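Local coordinates for iron-regulated ABC transporter siderophore-binding protein SirA (Staphylococcus aureus subsp. aureus, PDB 3MWF) that binds the ferric siderophore staphyloferrin B and probably hands it to an ABC transporter for iron uptake, at residues A[157-162]-A[188-193]; A[40-45]-A[60-65]. All coordinates share one frame; numbering follows the deposited sequence.

Contact 1: A[157-162]-A[188-193]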
loop_
_atom_site.group_PDB
_atom_site.type_symbol
_atom_site.label_atom_id
_atom_site.label_comp_id
_atom_site.label_asym_id
_atom_site.label_seq_id
_atom_site.Cartn_x
_atom_site.Cartn_y
_atom_site.Cartn_z
ATOM N N ASP A 157 6.800 -29.453 0.480
ATOM C CA ASP A 157 5.592 -29.869 -0.255
ATOM C C ASP A 157 4.359 -29.027 0.057
ATOM O O ASP A 157 3.404 -29.018 -0.728
ATOM C CB ASP A 157 5.269 -31.351 0.002
ATOM C CG ASP A 157 6.138 -32.307 -0.823
ATOM O OD1 ASP A 157 7.062 -31.870 -1.552
ATOM O OD2 ASP A 157 5.884 -33.532 -0.734
ATOM N N ALA A 158 4.361 -28.327 1.194
ATOM C CA ALA A 158 3.223 -27.456 1.509
ATOM C C ALA A 158 3.294 -26.089 0.803
ATOM O O ALA A 158 2.309 -25.357 0.807
ATOM C CB ALA A 158 3.024 -27.287 3.024
ATOM N N TRP A 159 4.444 -25.747 0.223
ATOM C CA TRP A 159 4.561 -24.507 -0.562
ATOM C C TRP A 159 3.958 -24.718 -1.956
ATOM O O TRP A 159 4.219 -25.752 -2.595
ATOM C CB TRP A 159 6.029 -24.025 -0.642
ATOM C CG TRP A 159 6.131 -22.615 -1.182
ATOM C CD1 TRP A 159 6.547 -22.239 -2.423
ATOM C CD2 TRP A 159 5.740 -21.409 -0.501
ATOM N NE1 TRP A 159 6.465 -20.865 -2.551
ATOM C CE2 TRP A 159 5.974 -20.339 -1.385
ATOM C CE3 TRP A 159 5.222 -21.138 0.773
ATOM C CZ2 TRP A 159 5.684 -18.991 -1.043
ATOM C CZ3 TRP A 159 4.932 -19.794 1.123
ATOM C CH2 TRP A 159 5.181 -18.745 0.223
ATOM N N PRO A 160 3.156 -23.751 -2.453
ATOM C CA PRO A 160 2.790 -22.461 -1.797
ATOM C C PRO A 160 1.622 -22.530 -0.816
ATOM O O PRO A 160 0.643 -23.263 -1.042
ATOM C CB PRO A 160 2.384 -21.589 -2.986
ATOM C CG PRO A 160 1.722 -22.619 -3.954
ATOM C CD PRO A 160 2.701 -23.793 -3.862
ATOM N N LEU A 161 1.715 -21.737 0.252
ATOM C CA LEU A 161 0.649 -21.580 1.215
ATOM C C LEU A 161 -0.398 -20.646 0.615
ATOM O O LEU A 161 -0.062 -19.745 -0.150
ATOM C CB LEU A 161 1.170 -20.941 2.510
ATOM C CG LEU A 161 2.260 -21.718 3.252
ATOM C CD1 LEU A 161 2.580 -20.978 4.549
ATOM C CD2 LEU A 161 1.805 -23.154 3.494
ATOM N N LYS A 162 -1.639 -20.862 1.006
ATOM C CA LYS A 162 -2.668 -19.838 0.810
ATOM C C LYS A 162 -2.649 -18.831 1.971
ATOM O O LYS A 162 -2.510 -19.193 3.147
ATOM C CB LYS A 162 -4.038 -20.479 0.650
ATOM C CG LYS A 162 -4.172 -21.170 -0.686
ATOM C CD LYS A 162 -5.519 -21.886 -0.804
ATOM C CE LYS A 162 -5.452 -23.315 -0.328
ATOM N NZ LYS A 162 -6.793 -23.997 -0.392
ATOM N N LEU A 188 5.254 -12.734 -3.678
ATOM C CA LEU A 188 6.039 -13.649 -2.850
ATOM C C LEU A 188 5.686 -15.122 -3.068
ATOM O O LEU A 188 6.323 -16.003 -2.506
ATOM C CB LEU A 188 5.870 -13.274 -1.386
ATOM C CG LEU A 188 6.445 -11.901 -1.060
ATOM C CD1 LEU A 188 6.041 -11.545 0.338
ATOM C CD2 LEU A 188 8.019 -11.898 -1.218
ATOM N N GLY A 189 4.653 -15.365 -3.868
ATOM C CA GLY A 189 4.218 -16.727 -4.203
ATOM C C GLY A 189 3.110 -17.343 -3.387
ATOM O O GLY A 189 2.760 -18.512 -3.599
ATOM N N PHE A 190 2.540 -16.580 -2.448
ATOM C CA PHE A 190 1.381 -17.035 -1.709
ATOM C C PHE A 190 0.221 -17.099 -2.670
ATOM O O PHE A 190 0.152 -16.296 -3.588
ATOM C CB PHE A 190 1.033 -16.056 -0.581
ATOM C CG PHE A 190 2.012 -16.105 0.583
ATOM C CD1 PHE A 190 1.874 -17.072 1.585
ATOM C CD2 PHE A 190 3.046 -15.174 0.670
ATOM C CE1 PHE A 190 2.751 -17.115 2.667
ATOM C CE2 PHE A 190 3.971 -15.220 1.764
ATOM C CZ PHE A 190 3.821 -16.178 2.740
ATOM N N LYS A 191 -0.688 -18.037 -2.428
ATOM C CA LYS A 191 -1.898 -18.174 -3.252
ATOM C C LYS A 191 -3.139 -17.870 -2.426
ATOM O O LYS A 191 -3.056 -17.579 -1.227
ATOM C CB LYS A 191 -1.986 -19.590 -3.844
ATOM C CG LYS A 191 -0.805 -19.948 -4.700
ATOM C CD LYS A 191 -0.588 -18.996 -5.843
ATOM C CE LYS A 191 0.707 -19.316 -6.632
ATOM N NZ LYS A 191 0.964 -18.323 -7.704
ATOM N N ARG A 192 -4.305 -17.909 -3.089
ATOM C CA ARG A 192 -5.576 -17.593 -2.439
ATOM C C ARG A 192 -6.549 -18.747 -2.611
ATOM O O ARG A 192 -6.466 -19.483 -3.613
ATOM C CB ARG A 192 -6.196 -16.351 -3.093
ATOM C CG ARG A 192 -5.255 -15.155 -3.126
ATOM C CD ARG A 192 -5.963 -13.923 -3.671
ATOM N NE ARG A 192 -5.059 -12.766 -3.811
ATOM C CZ ARG A 192 -4.364 -12.443 -4.901
ATOM N NH1 ARG A 192 -4.433 -13.202 -6.010
ATOM N NH2 ARG A 192 -3.591 -11.358 -4.897
ATOM N N ASN A 193 -7.484 -18.893 -1.679
ATOM C CA ASN A 193 -8.540 -19.902 -1.841
ATOM C C ASN A 193 -9.297 -19.605 -3.121
ATOM O O ASN A 193 -9.325 -18.465 -3.590
ATOM C CB ASN A 193 -9.442 -20.031 -0.605
ATOM C CG ASN A 193 -10.424 -18.895 -0.464
ATOM O OD1 ASN A 193 -11.358 -18.744 -1.289
ATOM N ND2 ASN A 193 -10.269 -18.108 0.601
#
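The edge of the W159 indole points into one face of the F190 ring, a T-shaped stack. The centroids of the W159 six-membered ring and the F190 ring lie 5.0 Å apart and the planes are inclined at 73°. CH2 of W159 sits over the centre of the F190 ring. P160 CB and L161 N cover the outer part of one W159 face. At the indole edge, W159 CZ2 comes within 3.4 Å of L188 O, a buried carbonyl with no hydrogen-bond partner in the model. The W159 side chain has CG anti to its backbone N (chi1 -168°), which swings the indole out across to F190.

The pair joins the run-up to strand 163-168 with the loop between helices 179-187 and 194-201, in the second α/β lobe of a periplasmic-binding-protein fold. G189, with positive phi, makes the Schellman motif that follows helix 179-187. Beyond it the backbones meet in a single bridge, K162 with K191. K191 N gives L161 O a nearly straight hydrogen bond of 2.9 Å. K162 CA approaches K191 O at 3.1 Å in a CA-H...O contact. N193 is the N-cap of the next helix: OD1 accepts from L196 N, and ND2 bonds N219 O and L217 O. The R192 guanidinium donates hydrogen bonds to A177 O (from NH2) and Q197 OE1 (from NH1). P160, after a cis peptide bond, packs its CG against CG of K191 at 3.8 Å, and its CB lies 3.2 Å from G189 O.

Contact 2: A[40-45]-A[60-65]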
loop_
_atom_site.group_PDB
_atom_site.type_symbol
_atom_site.label_atom_id
_atom_site.label_comp_id
_atom_site.label_asym_id
_atom_site.label_seq_id
_atom_site.Cartn_x
_atom_site.Cartn_y
_atom_site.Cartn_z
ATOM N N VAL A 40 14.472 12.435 -3.687
ATOM C CA VAL A 40 13.812 13.718 -3.900
ATOM C C VAL A 40 12.834 14.036 -2.768
ATOM O O VAL A 40 11.744 13.453 -2.716
ATOM C CB VAL A 40 13.051 13.740 -5.261
ATOM C CG1 VAL A 40 12.432 15.109 -5.523
ATOM C CG2 VAL A 40 13.957 13.349 -6.411
ATOM N N LYS A 41 13.203 14.951 -1.870
ATOM C CA LYS A 41 12.306 15.368 -0.785
ATOM C C LYS A 41 11.191 16.272 -1.324
ATOM O O LYS A 41 11.471 17.363 -1.820
ATOM C CB LYS A 41 13.071 16.102 0.329
ATOM C CG LYS A 41 14.220 15.313 0.968
ATOM C CD LYS A 41 15.574 15.711 0.371
ATOM C CE LYS A 41 16.742 15.183 1.198
ATOM N NZ LYS A 41 16.685 15.695 2.608
ATOM N N PRO A 42 9.920 15.826 -1.224
ATOM C CA PRO A 42 8.814 16.633 -1.720
ATOM C C PRO A 42 8.735 17.992 -1.016
ATOM O O PRO A 42 9.014 18.090 0.177
ATOM C CB PRO A 42 7.567 15.784 -1.395
ATOM C CG PRO A 42 8.071 14.395 -1.276
ATOM C CD PRO A 42 9.449 14.552 -0.644
ATOM N N VAL A 43 8.380 19.033 -1.760
ATOM C CA VAL A 43 8.129 20.323 -1.135
ATOM C C VAL A 43 6.783 20.343 -0.417
ATOM O O VAL A 43 6.559 21.144 0.502
ATOM C CB VAL A 43 8.313 21.514 -2.110
ATOM C CG1 VAL A 43 9.759 21.501 -2.640
ATOM C CG2 VAL A 43 7.277 21.487 -3.253
ATOM N N GLY A 44 5.889 19.442 -0.848
ATOM C CA GLY A 44 4.557 19.313 -0.270
ATOM C C GLY A 44 4.098 17.861 -0.332
ATOM O O GLY A 44 4.454 17.142 -1.244
ATOM N N ALA A 45 3.313 17.453 0.655
ATOM C CA ALA A 45 2.785 16.071 0.723
ATOM C C ALA A 45 1.456 16.067 1.411
ATOM O O ALA A 45 1.186 16.897 2.277
ATOM C CB ALA A 45 3.745 15.152 1.452
ATOM N N ASN A 60 11.709 12.361 9.297
ATOM C CA ASN A 60 13.043 12.992 9.270
ATOM C C ASN A 60 13.553 13.223 7.849
ATOM O O ASN A 60 14.506 13.986 7.638
ATOM C CB ASN A 60 14.077 12.202 10.110
ATOM C CG ASN A 60 13.785 12.252 11.628
ATOM O OD1 ASN A 60 13.187 13.205 12.146
ATOM N ND2 ASN A 60 14.214 11.217 12.339
ATOM N N ASP A 61 12.932 12.552 6.880
ATOM C CA ASP A 61 13.205 12.800 5.466
ATOM C C ASP A 61 12.235 13.822 4.879
ATOM O O ASP A 61 12.387 14.220 3.717
ATOM C CB ASP A 61 13.099 11.503 4.666
ATOM C CG ASP A 61 13.962 10.426 5.210
ATOM O OD1 ASP A 61 13.415 9.416 5.709
ATOM O OD2 ASP A 61 15.192 10.598 5.167
ATOM N N LEU A 62 11.247 14.241 5.673
ATOM C CA LEU A 62 10.254 15.224 5.247
ATOM C C LEU A 62 10.288 16.504 6.084
ATOM O O LEU A 62 9.284 17.205 6.200
ATOM C CB LEU A 62 8.839 14.645 5.310
ATOM C CG LEU A 62 8.539 13.399 4.485
ATOM C CD1 LEU A 62 7.091 12.938 4.761
ATOM C CD2 LEU A 62 8.758 13.664 2.991
ATOM N N LYS A 63 11.434 16.822 6.667
ATOM C CA LYS A 63 11.483 18.061 7.437
ATOM C C LYS A 63 11.370 19.237 6.445
ATOM O O LYS A 63 11.980 19.230 5.366
ATOM C CB LYS A 63 12.722 18.106 8.335
ATOM C CG LYS A 63 14.027 18.371 7.638
ATOM C CD LYS A 63 15.204 17.637 8.317
ATOM C CE LYS A 63 15.034 17.508 9.832
ATOM N NZ LYS A 63 15.521 16.167 10.294
ATOM N N ASP A 64 10.540 20.210 6.777
ATOM C CA ASP A 64 10.247 21.332 5.869
ATOM C C ASP A 64 9.289 21.006 4.717
ATOM O O ASP A 64 8.856 21.923 4.010
ATOM C CB ASP A 64 11.525 21.972 5.278
ATOM C CG ASP A 64 12.471 22.516 6.335
ATOM O OD1 ASP A 64 12.024 23.254 7.245
ATOM O OD2 ASP A 64 13.681 22.213 6.222
ATOM N N THR A 65 8.975 19.724 4.495
ATOM C CA THR A 65 7.864 19.389 3.596
ATOM C C THR A 65 6.568 19.962 4.157
ATOM O O THR A 65 6.209 19.722 5.313
ATOM C CB THR A 65 7.714 17.851 3.396
ATOM O OG1 THR A 65 8.920 17.316 2.846
ATOM C CG2 THR A 65 6.513 17.530 2.473
HETATM O O HOH W 1 8.312 22.971 1.392
#
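T65 has OG1 anti to its own carbonyl carbon (chi1 -59°), which turns the hydroxyl to P42 and leaves CG2 to reach A45. This T65 closes a type II beta turn, L62 to T65, with T65 N bonded to L62 O at 3.1 Å. The turn leads into strand 66-70, the parallel neighbour of strand 44-45 in the mixed sheet of the first lobe. The contact thus joins the two strands just where they start.

T65 OG1 donates to P42 O over 2.8 Å. The donor is tilted 18° from the carbonyl plane, and the C=O...O angle is 154°. The methyl CG2 of T65 packs on A45 CB at 3.8 Å. CD2 of L62 also touches CD of P42, at 3.8 Å. Helix 29-37 covers this apolar patch, with A35 on P42 and V36 on L62. K54 NZ, from the intervening loop, bonds both L62 O and T65 O, so one lysine ties together the carbonyls at the two ends of the turn. A water bridges the backbones, donating to V43 O at 2.7 Å and to D64 O at 2.9 Å.

Contact 2 comes first along the chain and closes before contact 1 opens. They lie on opposite sides of the chain's centre, with centres about 39 Å apart and nearest atoms about 23 Å apart. They share no strand or sheet. Contact 2 belongs to the mixed sheet containing strands 24-26, 44-45 and 66-70. Contact 1 lies beside the mixed sheet containing strands 163-168 and 222-227. Helix 130-155 runs between the lobes and leads into the first segment of contact 1. Staphyloferrin B binds between the lobes. None of the residues lining its pocket falls in either contact, so both are packing within their own lobe, about 20 Å from the chain's centre.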